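Local coordinates for protein Pcza361.24 (Amycolatopsis orientalis, PDB 3G2M) that probably transfers a methyl group from S-adenosyl-L-methionine to an amino group of glycopeptide antibiotics during their biosynthesis, at residues A[101-107]-A[131-136]; A[221-225]-A[253-259]; A[271-275]-A[283-287]; A[31-37]-A[229-233]. All blocks are in the same frame, centred on the assembly; numbering follows the deposited sequence.

Interaction 1 (A[101-107]-A[131-136]); sequences LDLGWEV and VRDRCT
The carbonyl oxygen L101 O accepts two sound bonds at the C-terminal end of a helix: one from the backbone N of G104, the other from the guanidinium of R134, whose NH1 lies 2.7 Å from L101 O, in the carbonyl plane and on a lone pair. NH2 of R134 adds only a weak bond to the same oxygen. R134 NH1 also donates to W105 O at 3.0 Å; that oxygen lies in the guanidinium plane, although the donor stands 40° above the plane of the W105 carbonyl. The bend of the R134 chain at chi3 (-78°) brings the guanidinium beside the 101-104 turn, with G104 CA over one of its faces. One arginine thus ties together both sides of the Schellman motif in which G104, with positive phi, ends the helix. Beside this polar grip, L101 extends CD1 to V131 CG1 at 3.7 Å, and both of its methyls rest on CB of C135. Just beyond, V107 N donates to R134 O (2.9 Å) and T136 N to V107 O (2.8 Å), the start of a parallel ladder pairing V107 with C135. Strand 135-139 is the outermost strand at this side of the Rossmann-like methyltransferase sheet, next to 107-111, while W105 stacks on F100 and V107 packs against helix 97-101 and strand 86-89.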
loop_
_atom_site.group_PDB
_atom_site.type_symbol
_atom_site.label_atom_id
_atom_site.label_comp_id
_atom_site.label_asym_id
_atom_site.label_seq_id
_atom_site.Cartn_x
_atom_site.Cartn_y
_atom_site.Cartn_z
ATOM N N LEU A 101 -26.080 18.899 3.110
ATOM C CA LEU A 101 -27.344 19.494 2.683
ATOM C C LEU A 101 -27.943 20.373 3.783
ATOM O O LEU A 101 -28.609 21.366 3.493
ATOM C CB LEU A 101 -28.340 18.409 2.265
ATOM C CG LEU A 101 -27.975 17.551 1.049
ATOM C CD1 LEU A 101 -28.805 16.279 1.024
ATOM C CD2 LEU A 101 -28.124 18.329 -0.248
ATOM N N ASP A 102 -27.686 19.997 5.036
ATOM C CA ASP A 102 -28.107 20.756 6.219
ATOM C C ASP A 102 -27.399 22.103 6.355
ATOM O O ASP A 102 -27.846 22.973 7.105
ATOM C CB ASP A 102 -27.870 19.930 7.486
ATOM C CG ASP A 102 -28.947 18.884 7.716
ATOM O OD1 ASP A 102 -29.948 18.865 6.963
ATOM O OD2 ASP A 102 -28.793 18.080 8.664
ATOM N N LEU A 103 -26.293 22.262 5.638
ATOM C CA LEU A 103 -25.553 23.518 5.613
ATOM C C LEU A 103 -25.988 24.413 4.448
ATOM O O LEU A 103 -25.460 25.515 4.271
ATOM C CB LEU A 103 -24.048 23.245 5.560
ATOM C CG LEU A 103 -23.459 22.418 6.710
ATOM C CD1 LEU A 103 -22.107 21.860 6.324
ATOM C CD2 LEU A 103 -23.359 23.219 8.006
ATOM N N GLY A 104 -26.952 23.935 3.664
ATOM C CA GLY A 104 -27.501 24.700 2.544
ATOM C C GLY A 104 -26.896 24.381 1.186
ATOM O O GLY A 104 -27.355 24.896 0.161
ATOM N N TRP A 105 -25.876 23.524 1.185
ATOM C CA TRP A 105 -25.144 23.138 -0.027
ATOM C C TRP A 105 -26.017 22.450 -1.074
ATOM O O TRP A 105 -26.894 21.658 -0.742
ATOM C CB TRP A 105 -24.003 22.183 0.332
ATOM C CG TRP A 105 -22.881 22.778 1.141
ATOM C CD1 TRP A 105 -22.866 23.996 1.773
ATOM C CD2 TRP A 105 -21.628 22.157 1.440
ATOM N NE1 TRP A 105 -21.671 24.174 2.426
ATOM C CE2 TRP A 105 -20.891 23.062 2.240
ATOM C CE3 TRP A 105 -21.046 20.923 1.100
ATOM C CZ2 TRP A 105 -19.605 22.774 2.708
ATOM C CZ3 TRP A 105 -19.764 20.637 1.562
ATOM C CH2 TRP A 105 -19.058 21.563 2.362
ATOM N N GLU A 106 -25.767 22.776 -2.339
ATOM C CA GLU A 106 -26.176 21.929 -3.445
ATOM C C GLU A 106 -25.086 20.869 -3.572
ATOM O O GLU A 106 -23.898 21.209 -3.657
ATOM C CB GLU A 106 -26.255 22.730 -4.740
ATOM C CG GLU A 106 -27.404 23.722 -4.823
ATOM C CD GLU A 106 -27.452 24.408 -6.174
ATOM O OE1 GLU A 106 -27.121 25.612 -6.244
ATOM O OE2 GLU A 106 -27.799 23.735 -7.170
ATOM N N VAL A 107 -25.473 19.596 -3.549
ATOM C CA VAL A 107 -24.491 18.503 -3.605
ATOM C C VAL A 107 -24.826 17.522 -4.721
ATOM O O VAL A 107 -25.968 17.070 -4.838
ATOM C CB VAL A 107 -24.358 17.729 -2.255
ATOM C CG1 VAL A 107 -23.213 16.699 -2.318
ATOM C CG2 VAL A 107 -24.113 18.681 -1.094
ATOM N N VAL A 131 -34.468 19.969 1.015
ATOM C CA VAL A 131 -33.266 19.148 1.123
ATOM C C VAL A 131 -33.113 18.288 -0.133
ATOM O O VAL A 131 -32.073 18.323 -0.794
ATOM C CB VAL A 131 -33.301 18.262 2.398
ATOM C CG1 VAL A 131 -32.135 17.284 2.424
ATOM C CG2 VAL A 131 -33.297 19.128 3.652
ATOM N N ARG A 132 -34.169 17.542 -0.460
ATOM C CA ARG A 132 -34.197 16.648 -1.620
ATOM C C ARG A 132 -33.875 17.359 -2.940
ATOM O O ARG A 132 -33.118 16.830 -3.761
ATOM C CB ARG A 132 -35.551 15.927 -1.697
ATOM C CG ARG A 132 -35.781 15.109 -2.966
ATOM C CD ARG A 132 -37.017 14.213 -2.870
ATOM N NE ARG A 132 -38.236 14.960 -2.560
ATOM C CZ ARG A 132 -38.827 14.983 -1.367
ATOM N NH1 ARG A 132 -38.318 14.293 -0.352
ATOM N NH2 ARG A 132 -39.934 15.696 -1.187
ATOM N N ASP A 133 -34.425 18.560 -3.123
ATOM C CA ASP A 133 -34.221 19.345 -4.351
ATOM C C ASP A 133 -32.776 19.830 -4.558
ATOM O O ASP A 133 -32.390 20.175 -5.679
ATOM C CB ASP A 133 -35.183 20.541 -4.399
ATOM C CG ASP A 133 -36.648 20.123 -4.513
ATOM O OD1 ASP A 133 -36.936 18.972 -4.912
ATOM O OD2 ASP A 133 -37.522 20.959 -4.191
ATOM N N ARG A 134 -31.991 19.853 -3.483
ATOM C CA ARG A 134 -30.593 20.308 -3.543
ATOM C C ARG A 134 -29.574 19.169 -3.711
ATOM O O ARG A 134 -28.379 19.419 -3.914
ATOM C CB ARG A 134 -30.258 21.168 -2.320
ATOM C CG ARG A 134 -30.848 22.577 -2.390
ATOM C CD ARG A 134 -30.373 23.452 -1.247
ATOM N NE ARG A 134 -31.075 23.161 0.002
ATOM C CZ ARG A 134 -30.566 22.465 1.017
ATOM N NH1 ARG A 134 -29.335 21.970 0.951
ATOM N NH2 ARG A 134 -31.294 22.267 2.107
ATOM N N CYS A 135 -30.055 17.927 -3.641
ATOM C CA CYS A 135 -29.206 16.749 -3.786
ATOM C C CYS A 135 -29.420 16.078 -5.136
ATOM O O CYS A 135 -30.554 15.780 -5.512
ATOM C CB CYS A 135 -29.478 15.752 -2.656
ATOM S SG CYS A 135 -28.423 14.275 -2.682
ATOM N N THR A 136 -28.324 15.849 -5.857
ATOM C CA THR A 136 -28.352 15.157 -7.144
ATOM C C THR A 136 -27.551 13.861 -7.052
ATOM O O THR A 136 -26.340 13.891 -6.831
ATOM C CB THR A 136 -27.763 16.026 -8.279
ATOM O OG1 THR A 136 -28.479 17.261 -8.364
ATOM C CG2 THR A 136 -27.853 15.305 -9.629
#

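Interaction 2 (A[221-225]-A[253-259]); sequences HLPAE and APDQVVR
R259 and Q256, one turn apart on the helix, bring their polar ends together beside P223 and A224. The R259 chain bends at chi3 (-72°), which brings its guanidinium back over the helix so that D255 O and Q256 CA lie on one face, offset toward its rim, while P223 O comes to its edge, in plane. NH2 of R259 donates to P223 O at 3.2 Å and, within the helix, to Q256 OE1 at 3.0 Å, so two acceptors fix the rotation of the group. The bend of Q256 at chi2 (67°) sets its amide oxygen against the methyl of A224, Q256 OE1 to A224 CB 3.5 Å; its NE2 is engaged by E260. L222 reaches R259 obliquely, CD1 lying 3.9 Å from NH1. At the N-cap, A253 N donates to A224 O (3.0 Å) from well above the carbonyl plane, and A253 CB packs on P223 CB. The axes of strand 221-225 and helix 254-259 cross at -80°, 7.2 Å apart. Strand 219-234 pairs with a strand of the second subunit, whose R248 packs on R259 and L222, while P254 and V257 of helix 254-263 lie on strand 184-191.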
loop_
_atom_site.group_PDB
_atom_site.type_symbol
_atom_site.label_atom_id
_atom_site.label_comp_id
_atom_site.label_asym_id
_atom_site.label_seq_id
_atom_site.Cartn_x
_atom_site.Cartn_y
_atom_site.Cartn_z
ATOM N N HIS A 221 12.845 6.856 7.948
ATOM C CA HIS A 221 11.864 5.931 7.396
ATOM C C HIS A 221 10.496 6.565 7.558
ATOM O O HIS A 221 10.030 6.768 8.680
ATOM C CB HIS A 221 11.929 4.579 8.101
ATOM C CG HIS A 221 13.126 3.761 7.729
ATOM N ND1 HIS A 221 13.204 2.407 7.967
ATOM C CD2 HIS A 221 14.286 4.102 7.118
ATOM C CE1 HIS A 221 14.366 1.953 7.534
ATOM N NE2 HIS A 221 15.038 2.960 7.011
ATOM N N LEU A 222 9.876 6.910 6.434
ATOM C CA LEU A 222 8.598 7.610 6.448
ATOM C C LEU A 222 7.459 6.610 6.308
ATOM O O LEU A 222 7.561 5.664 5.522
ATOM C CB LEU A 222 8.535 8.664 5.329
ATOM C CG LEU A 222 9.746 9.582 5.064
ATOM C CD1 LEU A 222 9.479 10.483 3.873
ATOM C CD2 LEU A 222 10.132 10.425 6.280
ATOM N N PRO A 223 6.364 6.811 7.072
ATOM C CA PRO A 223 5.214 5.930 6.893
ATOM C C PRO A 223 4.589 6.185 5.526
ATOM O O PRO A 223 4.558 7.329 5.064
ATOM C CB PRO A 223 4.248 6.361 8.005
ATOM C CG PRO A 223 5.048 7.251 8.923
ATOM C CD PRO A 223 6.129 7.842 8.097
ATOM N N ALA A 224 4.138 5.130 4.861
ATOM C CA ALA A 224 3.449 5.302 3.587
ATOM C C ALA A 224 2.102 4.575 3.605
ATOM O O ALA A 224 1.053 5.171 3.344
ATOM C CB ALA A 224 4.315 4.825 2.448
ATOM N N GLU A 225 2.134 3.286 3.931
ATOM C CA GLU A 225 0.902 2.503 4.005
ATOM C C GLU A 225 0.974 1.468 5.113
ATOM O O GLU A 225 1.999 0.800 5.292
ATOM C CB GLU A 225 0.603 1.830 2.654
ATOM C CG GLU A 225 -0.760 1.106 2.567
ATOM C CD GLU A 225 -1.098 0.627 1.151
ATOM O OE1 GLU A 225 -1.795 -0.397 1.027
ATOM O OE2 GLU A 225 -0.673 1.262 0.159
ATOM N N ALA A 253 -0.864 6.688 5.110
ATOM C CA ALA A 253 -0.405 7.848 5.859
ATOM C C ALA A 253 -0.862 9.105 5.115
ATOM O O ALA A 253 -0.738 9.162 3.894
ATOM C CB ALA A 253 1.128 7.814 5.986
ATOM N N PRO A 254 -1.435 10.104 5.832
ATOM C CA PRO A 254 -1.810 11.365 5.170
ATOM C C PRO A 254 -0.689 11.981 4.327
ATOM O O PRO A 254 -0.953 12.484 3.234
ATOM C CB PRO A 254 -2.175 12.284 6.351
ATOM C CG PRO A 254 -2.686 11.319 7.392
ATOM C CD PRO A 254 -1.801 10.107 7.262
ATOM N N ASP A 255 0.552 11.919 4.812
ATOM C CA ASP A 255 1.694 12.484 4.076
ATOM C C ASP A 255 1.967 11.749 2.757
ATOM O O ASP A 255 2.452 12.360 1.800
ATOM C CB ASP A 255 2.966 12.519 4.944
ATOM C CG ASP A 255 2.914 13.596 6.037
ATOM O OD1 ASP A 255 2.138 14.567 5.911
ATOM O OD2 ASP A 255 3.653 13.465 7.035
ATOM N N GLN A 256 1.650 10.454 2.706
ATOM C CA GLN A 256 1.761 9.669 1.466
ATOM C C GLN A 256 0.756 10.145 0.398
ATOM O O GLN A 256 1.119 10.326 -0.765
ATOM C CB GLN A 256 1.588 8.161 1.738
ATOM C CG GLN A 256 1.448 7.276 0.470
ATOM C CD GLN A 256 2.722 7.224 -0.374
ATOM O OE1 GLN A 256 3.825 7.373 0.140
ATOM N NE2 GLN A 256 2.566 6.998 -1.671
ATOM N N VAL A 257 -0.498 10.342 0.798
ATOM C CA VAL A 257 -1.520 10.883 -0.113
ATOM C C VAL A 257 -1.138 12.293 -0.575
ATOM O O VAL A 257 -1.307 12.630 -1.747
ATOM C CB VAL A 257 -2.937 10.881 0.523
ATOM C CG1 VAL A 257 -3.973 11.565 -0.401
ATOM C CG2 VAL A 257 -3.376 9.461 0.858
ATOM N N VAL A 258 -0.619 13.109 0.341
ATOM C CA VAL A 258 -0.087 14.428 -0.035
ATOM C C VAL A 258 0.995 14.314 -1.130
ATOM O O VAL A 258 0.918 15.014 -2.143
ATOM C CB VAL A 258 0.428 15.236 1.190
ATOM C CG1 VAL A 258 1.254 16.435 0.744
ATOM C CG2 VAL A 258 -0.745 15.700 2.054
ATOM N N ARG A 259 1.976 13.427 -0.936
ATOM C CA ARG A 259 3.040 13.206 -1.946
ATOM C C ARG A 259 2.455 12.806 -3.307
ATOM O O ARG A 259 2.918 13.265 -4.359
ATOM C CB ARG A 259 4.063 12.160 -1.473
ATOM C CG ARG A 259 4.914 12.604 -0.274
ATOM C CD ARG A 259 6.037 11.615 0.054
ATOM N NE ARG A 259 5.570 10.360 0.653
ATOM C CZ ARG A 259 5.435 10.145 1.964
ATOM N NH1 ARG A 259 5.722 11.098 2.846
ATOM N NH2 ARG A 259 5.016 8.960 2.395
#

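Interaction 3 (A[271-275]-A[283-287]); sequences QTPFA and DMVLV
This is an antiparallel beta hairpin at one edge of the methyltransferase sheet, formed by strands 267-274 and 284-290. In the class I methyltransferase fold one strand near the C-terminal end characteristically enters antiparallel to its neighbours, and 284-290 does so here, between 184-191 and the outermost strand 267-274. T272 and L286 form a hydrogen-bonded pair with both bonds at 2.8 Å, T272 N to L286 O and L286 N to T272 O, the second nearly straight (177°). F274 N donates to M284 O at 2.7 Å, but the return bonds from D283 N and M284 N to F274 O are weak. Between these pairs, P273 faces V285 in a non-hydrogen-bonded pair, where a proline needs no N-H to offer. Side chains of T272, F274, M284 and L286 share one face, where T272, F274 and L286 touch helix 69-79; V285 and V287 turn to the other face, against helix 254-263. M284, modelled as selenomethionine, has its side chain about 6 Å from that of S157, a residue that binds S-adenosyl-L-methionine, so this end of the hairpin probably lies close to the cofactor site. A water joins T272 OG1 to L286 O. F274 has CG between its backbone N and carbonyl carbon (chi1 69°), which swings the ring across the neighbouring strand. There M284 CB sits over one face, offset toward the rim and 3.9 Å from the ring centroid, SE makes an oblique Met-aromatic contact, and the ring edge points at the backbone N of L286, 3.5 Å from F274 CE2.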
loop_
_atom_site.group_PDB
_atom_site.type_symbol
_atom_site.label_atom_id
_atom_site.label_comp_id
_atom_site.label_asym_id
_atom_site.label_seq_id
_atom_site.Cartn_x
_atom_site.Cartn_y
_atom_site.Cartn_z
ATOM N N GLN A 271 -2.914 21.258 5.424
ATOM C CA GLN A 271 -3.212 19.965 6.048
ATOM C C GLN A 271 -3.514 20.247 7.507
ATOM O O GLN A 271 -2.640 20.719 8.244
ATOM C CB GLN A 271 -2.016 19.012 5.999
ATOM C CG GLN A 271 -1.349 18.798 4.660
ATOM C CD GLN A 271 -0.108 17.915 4.780
ATOM O OE1 GLN A 271 -0.101 16.916 5.506
ATOM N NE2 GLN A 271 0.940 18.285 4.076
ATOM N N THR A 272 -4.743 19.968 7.923
ATOM C CA THR A 272 -5.176 20.278 9.280
ATOM C C THR A 272 -5.607 19.018 10.030
ATOM O O THR A 272 -6.647 18.433 9.719
ATOM C CB THR A 272 -6.329 21.307 9.289
ATOM O OG1 THR A 272 -5.990 22.417 8.446
ATOM C CG2 THR A 272 -6.593 21.808 10.713
ATOM N N PRO A 273 -4.806 18.596 11.026
ATOM C CA PRO A 273 -5.222 17.474 11.865
ATOM C C PRO A 273 -6.440 17.822 12.725
ATOM O O PRO A 273 -6.594 18.972 13.150
ATOM C CB PRO A 273 -3.984 17.197 12.731
ATOM C CG PRO A 273 -3.227 18.473 12.735
ATOM C CD PRO A 273 -3.476 19.110 11.405
ATOM N N PHE A 274 -7.304 16.837 12.949
ATOM C CA PHE A 274 -8.502 17.010 13.767
ATOM C C PHE A 274 -8.976 15.670 14.317
ATOM O O PHE A 274 -8.568 14.615 13.829
ATOM C CB PHE A 274 -9.619 17.711 12.976
ATOM C CG PHE A 274 -10.212 16.879 11.862
ATOM C CD1 PHE A 274 -11.381 16.152 12.067
ATOM C CD2 PHE A 274 -9.624 16.853 10.603
ATOM C CE1 PHE A 274 -11.942 15.399 11.041
ATOM C CE2 PHE A 274 -10.178 16.095 9.570
ATOM C CZ PHE A 274 -11.336 15.376 9.789
ATOM N N ALA A 275 -9.826 15.721 15.341
ATOM C CA ALA A 275 -10.395 14.521 15.944
ATOM C C ALA A 275 -11.726 14.182 15.285
ATOM O O ALA A 275 -12.623 15.026 15.200
ATOM C CB ALA A 275 -10.569 14.706 17.447
ATOM N N ASP A 283 -7.099 12.282 15.052
ATOM C CA ASP A 283 -6.878 11.014 14.356
ATOM C C ASP A 283 -7.191 11.096 12.858
ATOM O O ASP A 283 -7.381 10.077 12.195
ATOM C CB ASP A 283 -7.703 9.898 15.013
ATOM C CG ASP A 283 -9.199 10.161 14.962
ATOM O OD1 ASP A 283 -9.612 11.269 14.578
ATOM O OD2 ASP A 283 -9.972 9.248 15.315
HETATM N N MSE A 284 -7.220 12.319 12.342
HETATM C CA MSE A 284 -7.590 12.574 10.966
HETATM C C MSE A 284 -6.985 13.887 10.505
HETATM O O MSE A 284 -6.744 14.779 11.316
HETATM C CB MSE A 284 -9.112 12.635 10.855
HETATM C CG MSE A 284 -9.656 12.401 9.479
HETATM SE SE MSE A 284 -11.518 11.871 9.660
HETATM C CE MSE A 284 -11.240 9.964 9.999
ATOM N N VAL A 285 -6.758 13.999 9.198
ATOM C CA VAL A 285 -6.191 15.197 8.585
ATOM C C VAL A 285 -7.125 15.693 7.467
ATOM O O VAL A 285 -7.566 14.903 6.620
ATOM C CB VAL A 285 -4.755 14.923 8.022
ATOM C CG1 VAL A 285 -4.177 16.157 7.348
ATOM C CG2 VAL A 285 -3.823 14.468 9.130
ATOM N N LEU A 286 -7.448 16.988 7.496
ATOM C CA LEU A 286 -8.175 17.623 6.404
ATOM C C LEU A 286 -7.184 18.289 5.460
ATOM O O LEU A 286 -6.518 19.262 5.825
ATOM C CB LEU A 286 -9.204 18.644 6.923
ATOM C CG LEU A 286 -10.505 18.880 6.129
ATOM C CD1 LEU A 286 -10.249 19.447 4.730
ATOM C CD2 LEU A 286 -11.399 17.630 6.050
ATOM N N VAL A 287 -7.109 17.754 4.244
ATOM C CA VAL A 287 -6.149 18.197 3.229
ATOM C C VAL A 287 -6.870 19.058 2.194
ATOM O O VAL A 287 -7.937 18.685 1.708
ATOM C CB VAL A 287 -5.464 16.974 2.542
ATOM C CG1 VAL A 287 -4.619 17.392 1.334
ATOM C CG2 VAL A 287 -4.611 16.191 3.546
HETATM O O HOH W 1 -6.838 22.017 5.996
#

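Interaction 4 (A[31-37]-A[229-233]); sequences TPHADVL and EITIH
T31 meets strand 229-233 with every atom of its side chain. CB lies against the carboxylate of E229, 3.6 Å from OE2. The methyl CG2 presses on the same group, 3.4 Å from E229 CD, as the two side chains pass in opposite directions. OG1, held between the backbone N and the carbonyl carbon (chi1 76°), reaches T231 OG1 at 2.7 Å in a hydroxyl-hydroxyl hydrogen bond. The same T31 OG1 accepts from A34 N (3.2 Å), so one oxygen caps the helix and ties it to the strand. A turn further on, L37 lays CD1 over one face of the H233 ring, 3.3 Å from CD2. The H33 ring runs nearly parallel to that of H233, planes at 19°, but is slid so far that they barely overlap, with centroids 5.7 Å apart; H218 of the second subunit meets both rings. OE1 of E229 is held by salt bridges to R248 of its own chain and to R220 of the second subunit. With A34 packing on V244 and T246, the arrangement is that of an N-capped helix packed on a beta sheet, running at about 25° to strand 229-233, and the edge strand 219-234 continues as an antiparallel ladder into the partner subunit.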
loop_
_atom_site.group_PDB
_atom_site.type_symbol
_atom_site.label_atom_id
_atom_site.label_comp_id
_atom_site.label_asym_id
_atom_site.label_seq_id
_atom_site.Cartn_x
_atom_site.Cartn_y
_atom_site.Cartn_z
ATOM N N THR A 31 -7.039 -13.470 12.746
ATOM C CA THR A 31 -6.115 -12.663 13.555
ATOM C C THR A 31 -5.591 -13.408 14.791
ATOM O O THR A 31 -6.303 -14.243 15.356
ATOM C CB THR A 31 -6.740 -11.295 13.977
ATOM O OG1 THR A 31 -7.686 -11.486 15.035
ATOM C CG2 THR A 31 -7.426 -10.617 12.796
ATOM N N PRO A 32 -4.339 -13.115 15.207
ATOM C CA PRO A 32 -3.739 -13.737 16.386
ATOM C C PRO A 32 -4.656 -13.740 17.613
ATOM O O PRO A 32 -4.767 -14.764 18.288
ATOM C CB PRO A 32 -2.500 -12.870 16.642
ATOM C CG PRO A 32 -2.110 -12.391 15.298
ATOM C CD PRO A 32 -3.402 -12.179 14.554
ATOM N N HIS A 33 -5.308 -12.612 17.892
ATOM C CA HIS A 33 -6.216 -12.521 19.034
ATOM C C HIS A 33 -7.500 -13.342 18.832
ATOM O O HIS A 33 -8.000 -13.949 19.783
ATOM C CB HIS A 33 -6.555 -11.066 19.372
ATOM C CG HIS A 33 -7.300 -10.913 20.663
ATOM N ND1 HIS A 33 -8.673 -11.015 20.747
ATOM C CD2 HIS A 33 -6.862 -10.690 21.924
ATOM C CE1 HIS A 33 -9.048 -10.856 22.004
ATOM N NE2 HIS A 33 -7.968 -10.656 22.739
ATOM N N ALA A 34 -8.020 -13.352 17.604
ATOM C CA ALA A 34 -9.197 -14.158 17.263
ATOM C C ALA A 34 -8.939 -15.650 17.462
ATOM O O ALA A 34 -9.777 -16.351 18.026
ATOM C CB ALA A 34 -9.659 -13.879 15.834
ATOM N N ASP A 35 -7.777 -16.120 17.007
ATOM C CA ASP A 35 -7.374 -17.519 17.170
ATOM C C ASP A 35 -7.388 -17.963 18.629
ATOM O O ASP A 35 -7.933 -19.020 18.955
ATOM C CB ASP A 35 -5.985 -17.757 16.576
ATOM C CG ASP A 35 -5.986 -17.740 15.064
ATOM O OD1 ASP A 35 -7.062 -17.521 14.460
ATOM O OD2 ASP A 35 -4.901 -17.946 14.477
ATOM N N VAL A 36 -6.791 -17.145 19.494
ATOM C CA VAL A 36 -6.757 -17.405 20.938
ATOM C C VAL A 36 -8.167 -17.404 21.551
ATOM O O VAL A 36 -8.492 -18.271 22.367
ATOM C CB VAL A 36 -5.813 -16.409 21.671
ATOM C CG1 VAL A 36 -5.819 -16.648 23.170
ATOM C CG2 VAL A 36 -4.391 -16.532 21.136
ATOM N N LEU A 37 -8.995 -16.444 21.133
ATOM C CA LEU A 37 -10.401 -16.359 21.553
ATOM C C LEU A 37 -11.207 -17.599 21.194
ATOM O O LEU A 37 -11.815 -18.220 22.065
ATOM C CB LEU A 37 -11.085 -15.144 20.921
ATOM C CG LEU A 37 -11.265 -13.843 21.699
ATOM C CD1 LEU A 37 -11.898 -12.831 20.764
ATOM C CD2 LEU A 37 -12.127 -14.037 22.945
ATOM N N GLU A 229 -6.079 -3.512 11.167
ATOM C CA GLU A 229 -6.670 -4.790 11.520
ATOM C C GLU A 229 -7.522 -4.632 12.766
ATOM O O GLU A 229 -7.052 -4.125 13.789
ATOM C CB GLU A 229 -5.573 -5.827 11.762
ATOM C CG GLU A 229 -6.090 -7.241 11.975
ATOM C CD GLU A 229 -5.093 -8.096 12.724
ATOM O OE1 GLU A 229 -4.301 -8.801 12.069
ATOM O OE2 GLU A 229 -5.090 -8.051 13.968
ATOM N N ILE A 230 -8.782 -5.044 12.666
ATOM C CA ILE A 230 -9.691 -5.025 13.812
ATOM C C ILE A 230 -10.179 -6.430 14.156
ATOM O O ILE A 230 -10.378 -7.267 13.269
ATOM C CB ILE A 230 -10.907 -4.077 13.594
ATOM C CG1 ILE A 230 -11.748 -4.533 12.394
ATOM C CG2 ILE A 230 -10.421 -2.631 13.432
ATOM C CD1 ILE A 230 -13.145 -3.930 12.316
ATOM N N THR A 231 -10.324 -6.679 15.454
ATOM C CA THR A 231 -10.947 -7.887 15.977
ATOM C C THR A 231 -12.000 -7.428 16.978
ATOM O O THR A 231 -11.667 -6.800 17.988
ATOM C CB THR A 231 -9.923 -8.810 16.698
ATOM O OG1 THR A 231 -8.862 -9.166 15.803
ATOM C CG2 THR A 231 -10.606 -10.085 17.216
ATOM N N ILE A 232 -13.264 -7.731 16.687
ATOM C CA ILE A 232 -14.381 -7.372 17.568
ATOM C C ILE A 232 -15.089 -8.622 18.085
ATOM O O ILE A 232 -15.367 -9.552 17.328
ATOM C CB ILE A 232 -15.422 -6.456 16.864
ATOM C CG1 ILE A 232 -14.726 -5.322 16.105
ATOM C CG2 ILE A 232 -16.425 -5.891 17.886
ATOM C CD1 ILE A 232 -15.623 -4.571 15.130
ATOM N N HIS A 233 -15.376 -8.626 19.382
ATOM C CA HIS A 233 -16.092 -9.719 20.025
ATOM C C HIS A 233 -16.894 -9.161 21.200
ATOM O O HIS A 233 -16.563 -8.091 21.711
ATOM C CB HIS A 233 -15.103 -10.778 20.516
ATOM C CG HIS A 233 -14.168 -10.285 21.574
ATOM N ND1 HIS A 233 -14.483 -10.307 22.914
ATOM C CD2 HIS A 233 -12.928 -9.745 21.487
ATOM C CE1 HIS A 233 -13.475 -9.811 23.609
ATOM N NE2 HIS A 233 -12.521 -9.461 22.767
#

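Interaction 1 and interaction 3 both reach the seven-stranded methyltransferase sheet, interaction 1 at its outermost strand 135-139 and interaction 3 at the opposite edge, with centres about 25 Å apart. Interactions 2 and 4 share the long strand 219-234 of the smaller sheet, about 27 Å apart between centres, and both touch the second subunit. Interaction 2 joins the two sheets: its helix 254-263 leads into strand 267-274, and P254 and V258 pack on V285, V287 and Q271 of interaction 3. Along the chain, interaction 4 brackets interaction 1 and alternates with interaction 2, while interaction 3 comes last. Helix 254-263 thus packs between the methyltransferase sheet and the sheet that continues into the second subunit.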